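Ribosomal-protein-S5-alanine N-acetyltransferase (Vibrio fischeri, PDB 3IGR) probably transfers an acetyl group from acetyl-CoA to the N-terminal alanine of ribosomal protein uS5, as a GNAT-family enzyme of the RimJ subfamily. Local coordinates at residues V21-Y26 with E49-R54; K63-F68 with K126-H131; V99-D104 with G111-A116. One frame throughout, in Å; residues are numbered along the deposited sequence.

Contact 1: V21-Y26 with E49-R54; sequences VTIANY and EGWKQR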
loop_
_atom_site.group_PDB
_atom_site.type_symbol
_atom_site.label_atom_id
_atom_site.label_comp_id
_atom_site.label_asym_id
_atom_site.label_seq_id
_atom_site.Cartn_x
_atom_site.Cartn_y
_atom_site.Cartn_z
ATOM N N VAL A 21 -12.412 27.159 -15.267
ATOM C CA VAL A 21 -13.809 26.727 -15.214
ATOM C C VAL A 21 -13.943 25.383 -14.509
ATOM O O VAL A 21 -14.786 25.211 -13.633
ATOM C CB VAL A 21 -14.443 26.660 -16.634
ATOM C CG1 VAL A 21 -15.830 26.033 -16.590
ATOM C CG2 VAL A 21 -14.513 28.048 -17.243
ATOM N N THR A 22 -13.098 24.438 -14.890
ATOM C CA THR A 22 -13.185 23.086 -14.355
ATOM C C THR A 22 -12.838 22.979 -12.865
ATOM O O THR A 22 -13.489 22.229 -12.138
ATOM C CB THR A 22 -12.382 22.076 -15.201
ATOM O OG1 THR A 22 -12.529 20.769 -14.640
ATOM C CG2 THR A 22 -10.914 22.435 -15.244
ATOM N N ILE A 23 -11.832 23.720 -12.401
ATOM C CA ILE A 23 -11.571 23.751 -10.956
ATOM C C ILE A 23 -12.732 24.402 -10.180
ATOM O O ILE A 23 -13.097 23.936 -9.098
ATOM C CB ILE A 23 -10.177 24.366 -10.575
ATOM C CG1 ILE A 23 -9.816 24.048 -9.116
ATOM C CG2 ILE A 23 -10.144 25.877 -10.820
ATOM C CD1 ILE A 23 -9.594 22.584 -8.839
ATOM N N ALA A 24 -13.303 25.464 -10.743
ATOM C CA ALA A 24 -14.464 26.128 -10.146
ATOM C C ALA A 24 -15.623 25.142 -10.010
ATOM O O ALA A 24 -16.201 25.015 -8.928
ATOM C CB ALA A 24 -14.893 27.339 -10.998
ATOM N N ASN A 25 -15.949 24.454 -11.115
ATOM C CA ASN A 25 -17.013 23.447 -11.130
ATOM C C ASN A 25 -16.798 22.388 -10.065
ATOM O O ASN A 25 -17.744 21.965 -9.412
ATOM C CB ASN A 25 -17.139 22.784 -12.503
ATOM C CG ASN A 25 -17.662 23.724 -13.559
ATOM O OD1 ASN A 25 -18.187 24.796 -13.252
ATOM N ND2 ASN A 25 -17.531 23.327 -14.816
ATOM N N TYR A 26 -15.550 21.969 -9.894
ATOM C CA TYR A 26 -15.211 20.947 -8.916
ATOM C C TYR A 26 -15.560 21.380 -7.487
ATOM O O TYR A 26 -16.115 20.591 -6.726
ATOM C CB TYR A 26 -13.732 20.550 -9.018
ATOM C CG TYR A 26 -13.238 19.758 -7.829
ATOM C CD1 TYR A 26 -13.489 18.391 -7.726
ATOM C CD2 TYR A 26 -12.521 20.377 -6.798
ATOM C CE1 TYR A 26 -13.064 17.673 -6.631
ATOM C CE2 TYR A 26 -12.078 19.658 -5.705
ATOM C CZ TYR A 26 -12.348 18.308 -5.628
ATOM O OH TYR A 26 -11.904 17.593 -4.541
ATOM N N GLU A 49 -14.180 33.204 -12.618
ATOM C CA GLU A 49 -13.462 34.485 -12.513
ATOM C C GLU A 49 -12.569 34.570 -11.278
ATOM O O GLU A 49 -11.469 35.118 -11.349
ATOM C CB GLU A 49 -14.397 35.702 -12.591
ATOM C CG GLU A 49 -15.848 35.449 -12.196
ATOM C CD GLU A 49 -16.673 34.835 -13.322
ATOM O OE1 GLU A 49 -16.846 35.480 -14.378
ATOM O OE2 GLU A 49 -17.162 33.701 -13.139
ATOM N N GLY A 50 -13.030 34.013 -10.162
ATOM C CA GLY A 50 -12.231 33.986 -8.927
ATOM C C GLY A 50 -10.971 33.161 -9.099
ATOM O O GLY A 50 -9.903 33.506 -8.583
ATOM N N TRP A 51 -11.088 32.064 -9.835
ATOM C CA TRP A 51 -9.940 31.199 -10.089
ATOM C C TRP A 51 -8.937 31.753 -11.104
ATOM O O TRP A 51 -7.738 31.566 -10.930
ATOM C CB TRP A 51 -10.395 29.784 -10.434
ATOM C CG TRP A 51 -10.653 29.014 -9.188
ATOM C CD1 TRP A 51 -11.843 28.875 -8.544
ATOM C CD2 TRP A 51 -9.686 28.307 -8.401
ATOM N NE1 TRP A 51 -11.684 28.117 -7.411
ATOM C CE2 TRP A 51 -10.370 27.746 -7.305
ATOM C CE3 TRP A 51 -8.310 28.081 -8.528
ATOM C CZ2 TRP A 51 -9.727 26.975 -6.329
ATOM C CZ3 TRP A 51 -7.661 27.300 -7.544
ATOM C CH2 TRP A 51 -8.376 26.761 -6.467
ATOM N N LYS A 52 -9.422 32.465 -12.128
ATOM C CA LYS A 52 -8.541 33.157 -13.075
ATOM C C LYS A 52 -7.442 33.887 -12.301
ATOM O O LYS A 52 -6.253 33.692 -12.562
ATOM C CB LYS A 52 -9.325 34.155 -13.942
ATOM N N GLN A 53 -7.860 34.702 -11.334
ATOM C CA GLN A 53 -6.950 35.486 -10.497
ATOM C C GLN A 53 -6.058 34.591 -9.649
ATOM O O GLN A 53 -4.837 34.738 -9.647
ATOM C CB GLN A 53 -7.741 36.433 -9.585
ATOM C CG GLN A 53 -8.537 37.506 -10.319
ATOM C CD GLN A 53 -7.663 38.482 -11.112
ATOM O OE1 GLN A 53 -8.083 39.000 -12.148
ATOM N NE2 GLN A 53 -6.446 38.736 -10.623
ATOM N N ARG A 54 -6.697 33.670 -8.931
ATOM C CA ARG A 54 -6.032 32.690 -8.090
ATOM C C ARG A 54 -4.963 31.937 -8.890
ATOM O O ARG A 54 -3.856 31.724 -8.408
ATOM C CB ARG A 54 -7.088 31.732 -7.546
ATOM C CG ARG A 54 -6.749 31.056 -6.261
ATOM C CD ARG A 54 -8.030 30.627 -5.562
ATOM N NE ARG A 54 -7.732 29.977 -4.294
ATOM C CZ ARG A 54 -7.777 30.571 -3.106
ATOM N NH1 ARG A 54 -8.135 31.846 -2.995
ATOM N NH2 ARG A 54 -7.474 29.879 -2.020
#

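Contact 2: K63-F68 with K126-H131; sequences KHNLAF and KAQNLH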
loop_
_atom_site.group_PDB
_atom_site.type_symbol
_atom_site.label_atom_id
_atom_site.label_comp_id
_atom_site.label_asym_id
_atom_site.label_seq_id
_atom_site.Cartn_x
_atom_site.Cartn_y
_atom_site.Cartn_z
ATOM N N LYS A 63 6.488 28.975 -10.794
ATOM C CA LYS A 63 7.678 29.440 -11.516
ATOM C C LYS A 63 8.902 29.544 -10.606
ATOM O O LYS A 63 10.007 29.178 -11.001
ATOM C CB LYS A 63 7.405 30.783 -12.206
ATOM N N HIS A 64 8.689 30.031 -9.387
ATOM C CA HIS A 64 9.756 30.169 -8.385
ATOM C C HIS A 64 9.780 29.012 -7.360
ATOM O O HIS A 64 10.337 29.145 -6.266
ATOM C CB HIS A 64 9.639 31.516 -7.671
ATOM N N ASN A 65 9.180 27.882 -7.732
ATOM C CA ASN A 65 9.136 26.679 -6.888
ATOM C C ASN A 65 8.663 26.935 -5.447
ATOM O O ASN A 65 9.127 26.301 -4.493
ATOM C CB ASN A 65 10.478 25.939 -6.938
ATOM C CG ASN A 65 10.788 25.391 -8.326
ATOM O OD1 ASN A 65 10.274 24.349 -8.732
ATOM N ND2 ASN A 65 11.629 26.092 -9.053
ATOM N N LEU A 66 7.696 27.840 -5.324
ATOM C CA LEU A 66 7.167 28.274 -4.037
ATOM C C LEU A 66 5.896 27.550 -3.625
ATOM O O LEU A 66 5.506 27.596 -2.463
ATOM C CB LEU A 66 6.882 29.777 -4.078
ATOM C CG LEU A 66 8.017 30.717 -3.669
ATOM C CD1 LEU A 66 7.684 32.173 -4.022
ATOM C CD2 LEU A 66 8.323 30.571 -2.173
ATOM N N ALA A 67 5.223 26.920 -4.585
ATOM C CA ALA A 67 3.970 26.217 -4.310
ATOM C C ALA A 67 3.610 25.320 -5.485
ATOM O O ALA A 67 3.964 25.609 -6.623
ATOM C CB ALA A 67 2.830 27.207 -4.035
ATOM N N PHE A 68 2.913 24.232 -5.204
ATOM C CA PHE A 68 2.615 23.232 -6.229
ATOM C C PHE A 68 1.186 22.768 -5.988
ATOM O O PHE A 68 0.887 22.049 -5.016
ATOM C CB PHE A 68 3.633 22.076 -6.174
ATOM C CG PHE A 68 5.075 22.541 -6.272
ATOM C CD1 PHE A 68 5.668 22.775 -7.516
ATOM C CD2 PHE A 68 5.818 22.797 -5.130
ATOM C CE1 PHE A 68 6.980 23.230 -7.609
ATOM C CE2 PHE A 68 7.142 23.260 -5.214
ATOM C CZ PHE A 68 7.717 23.478 -6.447
ATOM N N LYS A 126 11.905 13.846 -4.157
ATOM C CA LYS A 126 12.927 13.512 -5.134
ATOM C C LYS A 126 13.263 14.672 -6.061
ATOM O O LYS A 126 14.425 14.976 -6.228
ATOM C CB LYS A 126 12.565 12.243 -5.922
ATOM C CG LYS A 126 12.619 10.976 -5.047
ATOM C CD LYS A 126 12.198 9.693 -5.780
ATOM C CE LYS A 126 12.330 8.481 -4.834
ATOM N NZ LYS A 126 11.377 7.374 -5.138
ATOM N N ALA A 127 12.264 15.313 -6.664
ATOM C CA ALA A 127 12.529 16.416 -7.596
ATOM C C ALA A 127 12.608 17.774 -6.911
ATOM O O ALA A 127 13.321 18.645 -7.378
ATOM C CB ALA A 127 11.510 16.454 -8.705
ATOM N N GLN A 128 11.874 17.977 -5.822
ATOM C CA GLN A 128 11.960 19.261 -5.111
ATOM C C GLN A 128 12.828 19.230 -3.858
ATOM O O GLN A 128 12.979 20.251 -3.205
ATOM C CB GLN A 128 10.576 19.833 -4.791
ATOM C CG GLN A 128 9.777 20.297 -6.014
ATOM C CD GLN A 128 10.334 21.549 -6.667
ATOM O OE1 GLN A 128 10.881 22.417 -6.008
ATOM N NE2 GLN A 128 10.185 21.646 -7.978
ATOM N N ASN A 129 13.413 18.078 -3.535
ATOM C CA ASN A 129 14.315 17.968 -2.380
ATOM C C ASN A 129 13.724 18.569 -1.089
ATOM O O ASN A 129 14.400 19.284 -0.353
ATOM C CB ASN A 129 15.698 18.577 -2.711
ATOM C CG ASN A 129 16.779 18.146 -1.717
ATOM O OD1 ASN A 129 16.854 16.965 -1.332
ATOM N ND2 ASN A 129 17.624 19.101 -1.293
ATOM N N LEU A 130 12.445 18.304 -0.823
ATOM C CA LEU A 130 11.907 18.665 0.483
ATOM C C LEU A 130 12.409 17.658 1.494
ATOM O O LEU A 130 12.615 16.490 1.162
ATOM C CB LEU A 130 10.378 18.718 0.482
ATOM C CG LEU A 130 9.732 19.949 -0.157
ATOM C CD1 LEU A 130 8.236 19.923 0.164
ATOM C CD2 LEU A 130 10.345 21.226 0.383
ATOM N N HIS A 131 12.623 18.113 2.721
ATOM C CA HIS A 131 13.012 17.235 3.822
ATOM C C HIS A 131 11.794 16.666 4.561
ATOM O O HIS A 131 11.854 15.552 5.079
ATOM C CB HIS A 131 13.892 18.001 4.818
ATOM C CG HIS A 131 14.245 17.228 6.052
ATOM N ND1 HIS A 131 15.007 16.082 6.019
ATOM C CD2 HIS A 131 13.949 17.442 7.355
ATOM C CE1 HIS A 131 15.166 15.622 7.247
ATOM N NE2 HIS A 131 14.530 16.429 8.075
#

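Contact 3: V99-D104 with G111-A116; sequences VGYSLD and GIMRRA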
loop_
_atom_site.group_PDB
_atom_site.type_symbol
_atom_site.label_atom_id
_atom_site.label_comp_id
_atom_site.label_asym_id
_atom_site.label_seq_id
_atom_site.Cartn_x
_atom_site.Cartn_y
_atom_site.Cartn_z
ATOM N N VAL A 99 0.858 19.681 2.972
ATOM C CA VAL A 99 0.002 19.063 1.973
ATOM C C VAL A 99 -1.451 19.108 2.451
ATOM O O VAL A 99 -1.759 18.784 3.618
ATOM C CB VAL A 99 0.438 17.600 1.615
ATOM C CG1 VAL A 99 0.379 16.652 2.825
ATOM C CG2 VAL A 99 -0.405 17.059 0.422
ATOM N N GLY A 100 -2.329 19.521 1.548
ATOM C CA GLY A 100 -3.789 19.450 1.767
ATOM C C GLY A 100 -4.402 18.836 0.517
ATOM O O GLY A 100 -3.923 19.088 -0.590
ATOM N N TYR A 101 -5.446 18.038 0.669
ATOM C CA TYR A 101 -6.019 17.333 -0.497
ATOM C C TYR A 101 -7.522 17.183 -0.357
ATOM O O TYR A 101 -8.067 17.256 0.745
ATOM C CB TYR A 101 -5.386 15.939 -0.702
ATOM C CG TYR A 101 -5.231 15.173 0.587
ATOM C CD1 TYR A 101 -4.022 15.186 1.264
ATOM C CD2 TYR A 101 -6.307 14.466 1.150
ATOM C CE1 TYR A 101 -3.865 14.528 2.458
ATOM C CE2 TYR A 101 -6.165 13.793 2.338
ATOM C CZ TYR A 101 -4.936 13.829 2.989
ATOM O OH TYR A 101 -4.748 13.187 4.178
ATOM N N SER A 102 -8.180 16.944 -1.486
ATOM C CA SER A 102 -9.601 16.671 -1.492
ATOM C C SER A 102 -9.919 15.772 -2.675
ATOM O O SER A 102 -9.140 15.683 -3.640
ATOM C CB SER A 102 -10.416 17.981 -1.571
ATOM O OG SER A 102 -10.213 18.632 -2.818
ATOM N N LEU A 103 -11.058 15.100 -2.575
ATOM C CA LEU A 103 -11.557 14.212 -3.614
ATOM C C LEU A 103 -13.052 14.394 -3.760
ATOM O O LEU A 103 -13.772 14.584 -2.766
ATOM C CB LEU A 103 -11.244 12.757 -3.265
ATOM C CG LEU A 103 -11.456 11.686 -4.350
ATOM C CD1 LEU A 103 -10.508 11.890 -5.506
ATOM C CD2 LEU A 103 -11.254 10.314 -3.749
ATOM N N ASP A 104 -13.505 14.357 -5.009
ATOM C CA ASP A 104 -14.922 14.365 -5.341
ATOM C C ASP A 104 -15.646 13.248 -4.592
ATOM O O ASP A 104 -15.123 12.149 -4.498
ATOM C CB ASP A 104 -15.083 14.200 -6.849
ATOM C CG ASP A 104 -16.510 14.405 -7.302
ATOM O OD1 ASP A 104 -16.839 15.540 -7.705
ATOM O OD2 ASP A 104 -17.304 13.447 -7.223
ATOM N N GLY A 111 -9.158 4.383 -3.708
ATOM C CA GLY A 111 -7.742 4.643 -3.464
ATOM C C GLY A 111 -7.152 5.759 -4.320
ATOM O O GLY A 111 -5.927 5.873 -4.450
ATOM N N ILE A 112 -8.007 6.587 -4.912
ATOM C CA ILE A 112 -7.511 7.611 -5.832
ATOM C C ILE A 112 -6.686 8.639 -5.048
ATOM O O ILE A 112 -5.652 9.097 -5.523
ATOM C CB ILE A 112 -8.652 8.286 -6.632
ATOM C CG1 ILE A 112 -9.317 7.270 -7.583
ATOM C CG2 ILE A 112 -8.150 9.496 -7.419
ATOM C CD1 ILE A 112 -10.700 7.658 -7.996
HETATM N N MSE A 113 -7.144 8.982 -3.845
HETATM C CA MSE A 113 -6.486 10.006 -3.058
HETATM C C MSE A 113 -5.098 9.532 -2.620
HETATM O O MSE A 113 -4.121 10.274 -2.714
HETATM C CB MSE A 113 -7.341 10.379 -1.849
HETATM C CG MSE A 113 -6.903 11.666 -1.173
HETATM SE SE MSE A 113 -7.596 13.266 -2.072
HETATM C CE MSE A 113 -6.453 13.377 -3.673
ATOM N N ARG A 114 -5.033 8.307 -2.113
ATOM C CA ARG A 114 -3.775 7.696 -1.706
ATOM C C ARG A 114 -2.734 7.715 -2.837
ATOM O O ARG A 114 -1.598 8.168 -2.626
ATOM C CB ARG A 114 -4.015 6.263 -1.228
ATOM C CG ARG A 114 -2.769 5.586 -0.674
ATOM C CD ARG A 114 -2.957 4.082 -0.576
ATOM N NE ARG A 114 -3.118 3.459 -1.892
ATOM C CZ ARG A 114 -4.194 2.783 -2.281
ATOM N NH1 ARG A 114 -5.212 2.613 -1.460
ATOM N NH2 ARG A 114 -4.237 2.259 -3.485
ATOM N N ARG A 115 -3.122 7.256 -4.026
ATOM C CA ARG A 115 -2.215 7.266 -5.186
ATOM C C ARG A 115 -1.790 8.662 -5.601
ATOM O O ARG A 115 -0.611 8.888 -5.887
ATOM C CB ARG A 115 -2.814 6.539 -6.408
ATOM C CG ARG A 115 -3.174 5.073 -6.204
ATOM C CD ARG A 115 -3.561 4.402 -7.563
ATOM N NE ARG A 115 -2.385 4.147 -8.413
ATOM C CZ ARG A 115 -2.358 3.309 -9.458
ATOM N NH1 ARG A 115 -3.444 2.648 -9.825
ATOM N NH2 ARG A 115 -1.241 3.132 -10.148
ATOM N N ALA A 116 -2.748 9.596 -5.649
ATOM C CA ALA A 116 -2.458 10.988 -6.027
ATOM C C ALA A 116 -1.456 11.651 -5.081
ATOM O O ALA A 116 -0.506 12.313 -5.522
ATOM C CB ALA A 116 -3.770 11.815 -6.115
#

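Contact 1: V21-Y26 with E49-R54
Two helices of the GNAT domain meet here, 20-29 and 48-63, and the junction is one tryptophan against an isoleucine and an alanine. Trp51 reaches from helix 48-63 toward Ile23 and Ala24. The backbones of the two segments come closest at Ala24 CA and Trp51 CA, 6.8 Å apart.

Ile23 does most of the touching. Its CG2 methyl sits over one face of the indole, 3.5 Å from Trp51 CD2 at the fusion of the two rings. The methyl lies 3.7 Å from the centroid of the five-membered ring of Trp51 and 25° off its normal, which is a CH-pi contact. The other branch of Ile23 covers the far end of the indole, with CG1 4.0 Å from Trp51 CZ2. CG1 stands anti to the backbone N (chi1 -166°), and this spreads the two branches along the ring system. The side chains cross at about a right angle. Ala24 comes obliquely to the five-membered ring, with its CA 4.1 Å from Trp51 CD1.

On the opposite face of the indole, Arg54 of the same helix places its CD 3.7 Å above the plane of the Trp51 ring, over the rim. No hydrogen bond passes between the two segments. The indole N-H is still satisfied, since Trp51 NE1 bonds to Phe45 O, and that bond helps fix the rotation of the ring.

Around the contact, Ala24 also packs on Pro48, at the start of the second helix. Ile23 continues onto Ile15 and onto Ile80 and Thr83 of strand 79-90. Ile23 thus touches both the indole of helix 48-63 and a strand of the central sheet.

Contact 2: K63-F68 with K126-H131
Gln128 reaches across to Asn65 and Phe68, joining the loop that follows helix 48-63 to the loop that follows helix 112-126.

The polar part is a single amide-amide hydrogen bond. Gln128 NE2 donates to Asn65 OD1 at 2.8 Å, with an N-H...O angle of 144°, so the bond is bent. The donor stands above the carbonyl plane of Asn65 instead of on a lone pair. Both partners have CG beside the backbone N, and the Gln128 chain bends again at chi2 (-70°), which turns its amide toward Asn65.

The second kind of contact is amide against ring. Gln128 CD lies 3.3 Å from Phe68 CZ, and Gln128 CG is 3.8 Å from the same CZ atom. The ring and the amide planes are 44° apart, so this is not a flat stack. Asn65 OD1 lies at the edge of the Phe68 ring, in its plane. Trp123 of helix 112-126 meets the Phe68 ring edge-to-face.

Backbone carbonyls are tied too. Arg91 donates from NH2 to Asn65 O and from NH1 to Gln128 O, so one guanidinium joins both loops.

Asn65, with positive phi, is the C-prime residue of a Schellman motif ending helix 48-63. Here a classic helix terminus also supplies the side chain that links it to a second helix-to-strand loop of the GNAT fold.

Contact 3: V99-D104 with G111-A116
Met113, modelled as selenomethionine, carries most of this contact between strand 96-103 and the first turn of helix 112-126. The axes of the short segments 99-103 and 112-116 approach to 9.1 Å. Their N-to-C directions differ by 145°, so they run roughly antiparallel.

The Met-aromatic contact comes first. Met113 SE is 3.7 Å from Tyr101 CD2 and 4.8 Å from the centroid of the Tyr101 ring, an oblique approach. Chi1 (-166°) sends CG of Met113 out from the helix, and the bend at chi2 (82°) places SE.

Selenium also approaches a backbone carbonyl, with Met113 SE 3.3 Å from Ser102 O; this is not a hydrogen bond. Chi3 sets only the methyl, and Met113 CE comes 3.5 Å from Ser102 O.

Apolar packing makes up the rest. Met113 SE is 3.9 Å from Leu103 CB, and at the helix start Leu103 CD1 meets Ile112 CG2 at 3.9 Å. These two side chains cross at about a right angle.

The strand and helix belong to a beta-alpha-beta unit. In GNAT enzymes the turn between them usually holds the CoA pyrophosphate. Cohesion across the segments thus rests on shape and dispersion, not on directed polar bonds; Tyr101 OH bonds to Ser144, and Ser102 OG probably to Tyr26.

Overall arrangement
Contacts 1 and 3 meet directly. Tyr26 OH of the first lies 2.6 Å from Ser102 OG of the other, a probable hydrogen bond, although their centres are 19 Å apart. Ser102 and Met113 lie on different sides of strand 96-103, so this bond ties helix 20-29 to the sheet behind contact 3. Contact 2 touches neither; its nearest atoms are about 7 Å from contact 3 and about 9 Å from contact 1. Contact 1 uses the start of helix 48-63 and contact 3 the start of helix 112-126; contact 2 joins the loops after both. The turn within contact 3 probably binds acetyl-CoA, as in other GNAT enzymes. A sodium ion lies about 9 Å from the Met113 side chain.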